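Local structure of RNA-dependent RNA polymerase (6DX2) at residues S3-W11 with S21-F31. The protein is probably an RNA-directed RNA polymerase of a nairovirus, whose viral OTU domain, described here, is a cysteine protease with deubiquitinase activity. Numbering follows the deposited sequence.
Sequences SFHLDDINW and SEQRFNLNDYF
With CG of Leu-6 anti to its carbonyl carbon (chi1 -67°) and CG of Tyr-30 set likewise (chi1 -61°), the leucine fork drops among three aromatic rings of 21-31. CD1 of Leu-6 presses on CB of Tyr-30 at 3.5 Å and also meets CZ and CE2 of Phe-31 obliquely, while CD2 of Leu-6 lies over one face of the Tyr-30 ring and reaches CZ of Phe-25 at 4.0 Å. Farther out along the same side chain, OH of Tyr-30 gives a weak hydrogen bond to the backbone O of Ser-3, 2.6 Å away, in a poorly ordered part of the chain. These contacts lay the N-terminal loop of the viral OTU domain over the connection between strands 18-21 and 31-33, the latter an outermost strand of the mixed sheet. Trp-119 of strand 116-121 meets the rings of both Phe-25 and Phe-31, and Leu-156 of strand 150-156 touches both Leu-6 and Phe-31. Toward the other end, Ile-9 brings CD1 to within 4.0 Å of Gln-23 CG. Its CG2 shares one face of the Trp-11 indole with Ser-21, whose CB makes a CH-pi contact 3.8 Å from the centroid of the six-membered ring. Lys-132 adds a cation-pi contact to that indole.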
loop_
_atom_site.group_PDB
_atom_site.type_symbol
_atom_site.label_atom_id
_atom_site.label_comp_id
_atom_site.label_asym_id
_atom_site.label_seq_id
_atom_site.Cartn_x
_atom_site.Cartn_y
_atom_site.Cartn_z
ATOM N N SER A 3 15.063 12.967 2.546
ATOM C CA SER A 3 15.386 14.395 2.508
ATOM C C SER A 3 15.337 15.011 3.900
ATOM O O SER A 3 15.688 14.374 4.886
ATOM C CB SER A 3 14.426 15.144 1.577
ATOM O OG SER A 3 13.091 15.093 2.055
ATOM N N PHE A 4 14.902 16.261 3.978
ATOM C CA PHE A 4 14.693 16.889 5.275
ATOM C C PHE A 4 13.245 16.753 5.729
ATOM O O PHE A 4 12.987 16.537 6.917
ATOM C CB PHE A 4 15.101 18.367 5.221
ATOM C CG PHE A 4 15.108 19.054 6.563
ATOM C CD1 PHE A 4 14.980 20.431 6.648
ATOM C CD2 PHE A 4 15.252 18.328 7.736
ATOM C CE1 PHE A 4 14.989 21.073 7.880
ATOM C CE2 PHE A 4 15.257 18.959 8.965
ATOM C CZ PHE A 4 15.128 20.334 9.039
ATOM N N HIS A 5 12.299 16.868 4.801
ATOM C CA HIS A 5 10.886 16.666 5.093
ATOM C C HIS A 5 10.311 15.699 4.074
ATOM O O HIS A 5 10.462 15.897 2.861
ATOM C CB HIS A 5 10.110 17.987 5.077
ATOM C CG HIS A 5 10.670 19.027 6.005
ATOM N ND1 HIS A 5 10.585 18.926 7.379
ATOM C CD2 HIS A 5 11.326 20.186 5.754
ATOM C CE1 HIS A 5 11.160 19.979 7.934
ATOM N NE2 HIS A 5 11.619 20.757 6.970
ATOM N N LEU A 6 9.650 14.653 4.579
ATOM C CA LEU A 6 9.042 13.663 3.705
ATOM C C LEU A 6 8.079 14.301 2.709
ATOM O O LEU A 6 8.023 13.880 1.554
ATOM C CB LEU A 6 8.335 12.619 4.543
ATOM C CG LEU A 6 9.370 11.826 5.325
ATOM C CD1 LEU A 6 8.688 10.667 5.904
ATOM C CD2 LEU A 6 10.464 11.374 4.341
ATOM N N ASP A 7 7.341 15.350 3.127
ATOM C CA ASP A 7 6.392 15.975 2.210
ATOM C C ASP A 7 7.078 16.796 1.106
ATOM O O ASP A 7 6.374 17.285 0.211
ATOM C CB ASP A 7 5.385 16.851 2.975
ATOM C CG ASP A 7 4.234 16.031 3.562
ATOM O OD1 ASP A 7 4.307 14.837 3.428
ATOM O OD2 ASP A 7 3.265 16.574 4.105
ATOM N N ASP A 8 8.408 16.934 1.140
ATOM C CA ASP A 8 9.155 17.623 0.088
ATOM C C ASP A 8 9.891 16.672 -0.838
ATOM O O ASP A 8 10.745 17.117 -1.604
ATOM C CB ASP A 8 10.156 18.587 0.692
ATOM C CG ASP A 8 9.498 19.659 1.500
ATOM O OD1 ASP A 8 8.514 20.270 1.006
ATOM O OD2 ASP A 8 9.960 19.869 2.638
ATOM N N ILE A 9 9.606 15.368 -0.753
ATOM C CA ILE A 9 10.217 14.403 -1.656
ATOM C C ILE A 9 9.760 14.707 -3.069
ATOM O O ILE A 9 8.628 15.159 -3.288
ATOM C CB ILE A 9 9.845 12.964 -1.261
ATOM C CG1 ILE A 9 10.671 12.513 -0.065
ATOM C CG2 ILE A 9 10.039 11.933 -2.425
ATOM C CD1 ILE A 9 10.194 11.172 0.503
ATOM N N ASN A 10 10.641 14.407 -4.030
ATOM C CA ASN A 10 10.366 14.531 -5.459
ATOM C C ASN A 10 9.846 13.203 -6.031
ATOM O O ASN A 10 10.563 12.199 -6.088
ATOM C CB ASN A 10 11.627 15.006 -6.169
ATOM C CG ASN A 10 12.001 16.438 -5.775
ATOM O OD1 ASN A 10 11.170 17.187 -5.234
ATOM N ND2 ASN A 10 13.249 16.823 -6.043
ATOM N N TRP A 11 8.594 13.207 -6.464
ATOM C CA TRP A 11 7.918 12.007 -6.940
ATOM C C TRP A 11 7.822 12.086 -8.458
ATOM O O TRP A 11 7.490 13.139 -9.001
ATOM C CB TRP A 11 6.516 11.901 -6.332
ATOM C CG TRP A 11 6.552 11.640 -4.859
ATOM C CD1 TRP A 11 6.403 12.531 -3.827
ATOM C CD2 TRP A 11 6.762 10.370 -4.266
ATOM N NE1 TRP A 11 6.483 11.871 -2.625
ATOM C CE2 TRP A 11 6.685 10.535 -2.868
ATOM C CE3 TRP A 11 6.951 9.109 -4.794
ATOM C CZ2 TRP A 11 6.859 9.479 -1.975
ATOM C CZ3 TRP A 11 7.101 8.017 -3.906
ATOM C CH2 TRP A 11 7.055 8.230 -2.496
ATOM N N SER A 21 9.929 7.143 -6.484
ATOM C CA SER A 21 10.937 8.017 -5.922
ATOM C C SER A 21 12.207 7.219 -5.712
ATOM O O SER A 21 12.168 6.074 -5.248
ATOM C CB SER A 21 10.484 8.652 -4.614
ATOM O OG SER A 21 11.438 9.648 -4.241
ATOM N N GLU A 22 13.316 7.848 -6.098
ATOM C CA GLU A 22 14.659 7.302 -5.995
ATOM C C GLU A 22 15.368 7.716 -4.718
ATOM O O GLU A 22 16.413 7.149 -4.409
ATOM C CB GLU A 22 15.506 7.755 -7.191
ATOM C CG GLU A 22 14.928 7.417 -8.558
ATOM C CD GLU A 22 16.007 7.292 -9.614
ATOM O OE1 GLU A 22 16.973 6.535 -9.377
ATOM O OE2 GLU A 22 15.897 7.947 -10.676
ATOM N N GLN A 23 14.852 8.720 -4.014
ATOM C CA GLN A 23 15.320 9.094 -2.686
ATOM C C GLN A 23 15.690 7.858 -1.869
ATOM O O GLN A 23 14.977 6.857 -1.870
ATOM C CB GLN A 23 14.216 9.914 -2.000
ATOM C CG GLN A 23 13.344 9.184 -0.978
ATOM C CD GLN A 23 12.622 7.964 -1.540
ATOM O OE1 GLN A 23 12.485 7.815 -2.741
ATOM N NE2 GLN A 23 12.252 7.045 -0.668
ATOM N N ARG A 24 16.853 7.879 -1.236
ATOM C CA ARG A 24 17.231 6.745 -0.411
ATOM C C ARG A 24 17.677 7.262 0.950
ATOM O O ARG A 24 18.633 8.039 1.042
ATOM C CB ARG A 24 18.312 5.895 -1.076
ATOM C CG ARG A 24 17.975 5.426 -2.485
ATOM C CD ARG A 24 16.748 4.512 -2.560
ATOM N NE ARG A 24 16.355 4.246 -3.946
ATOM C CZ ARG A 24 15.121 4.389 -4.436
ATOM N NH1 ARG A 24 14.128 4.803 -3.655
ATOM N NH2 ARG A 24 14.880 4.118 -5.716
ATOM N N PHE A 25 16.968 6.829 1.997
ATOM C CA PHE A 25 17.186 7.268 3.368
ATOM C C PHE A 25 16.753 6.114 4.260
ATOM O O PHE A 25 16.123 5.151 3.793
ATOM C CB PHE A 25 16.378 8.533 3.699
ATOM C CG PHE A 25 14.889 8.337 3.535
ATOM C CD1 PHE A 25 14.302 8.345 2.270
ATOM C CD2 PHE A 25 14.072 8.096 4.616
ATOM C CE1 PHE A 25 12.952 8.169 2.130
ATOM C CE2 PHE A 25 12.729 7.888 4.460
ATOM C CZ PHE A 25 12.165 7.923 3.244
ATOM N N ASN A 26 16.958 6.274 5.551
ATOM C CA ASN A 26 16.499 5.269 6.498
ATOM C C ASN A 26 15.099 5.605 7.013
ATOM O O ASN A 26 14.887 6.656 7.634
ATOM C CB ASN A 26 17.470 5.097 7.659
ATOM C CG ASN A 26 17.163 3.843 8.407
ATOM O OD1 ASN A 26 16.307 3.855 9.276
ATOM N ND2 ASN A 26 17.777 2.717 7.996
ATOM N N LEU A 27 14.164 4.677 6.776
ATOM C CA LEU A 27 12.779 4.845 7.200
ATOM C C LEU A 27 12.673 5.282 8.648
ATOM O O LEU A 27 11.827 6.113 8.999
ATOM C CB LEU A 27 12.011 3.537 7.026
ATOM C CG LEU A 27 11.749 3.184 5.568
ATOM C CD1 LEU A 27 11.063 1.851 5.509
ATOM C CD2 LEU A 27 10.953 4.314 4.952
ATOM N N ASN A 28 13.478 4.698 9.511
ATOM C CA ASN A 28 13.205 4.923 10.913
ATOM C C ASN A 28 13.758 6.236 11.430
ATOM O O ASN A 28 13.605 6.509 12.617
ATOM C CB ASN A 28 13.707 3.736 11.689
ATOM C CG ASN A 28 12.835 2.504 11.425
ATOM O OD1 ASN A 28 13.349 1.449 11.078
ATOM N ND2 ASN A 28 11.488 2.663 11.555
ATOM N N ASP A 29 14.364 7.044 10.567
ATOM C CA ASP A 29 14.634 8.417 10.933
ATOM C C ASP A 29 13.407 9.295 10.816
ATOM O O ASP A 29 13.389 10.399 11.373
ATOM C CB ASP A 29 15.779 8.959 10.081
ATOM C CG ASP A 29 17.119 8.414 10.522
ATOM O OD1 ASP A 29 17.230 8.022 11.719
ATOM O OD2 ASP A 29 18.029 8.360 9.664
ATOM N N TYR A 30 12.378 8.832 10.134
ATOM C CA TYR A 30 11.212 9.658 9.855
ATOM C C TYR A 30 9.927 9.012 10.290
ATOM O O TYR A 30 8.939 9.723 10.481
ATOM C CB TYR A 30 11.118 9.971 8.342
ATOM C CG TYR A 30 12.345 10.717 7.907
ATOM C CD1 TYR A 30 12.410 12.107 7.991
ATOM C CD2 TYR A 30 13.463 10.033 7.474
ATOM C CE1 TYR A 30 13.559 12.784 7.627
ATOM C CE2 TYR A 30 14.609 10.693 7.113
ATOM C CZ TYR A 30 14.661 12.066 7.196
ATOM O OH TYR A 30 15.831 12.699 6.827
ATOM N N PHE A 31 9.888 7.692 10.389
ATOM C CA PHE A 31 8.683 6.953 10.705
ATOM C C PHE A 31 8.889 6.127 11.959
ATOM O O PHE A 31 9.965 5.575 12.204
ATOM C CB PHE A 31 8.298 5.976 9.561
ATOM C CG PHE A 31 7.935 6.616 8.295
ATOM C CD1 PHE A 31 6.654 7.141 8.113
ATOM C CD2 PHE A 31 8.844 6.680 7.231
ATOM C CE1 PHE A 31 6.262 7.653 6.908
ATOM C CE2 PHE A 31 8.455 7.233 6.023
ATOM C CZ PHE A 31 7.148 7.715 5.862
#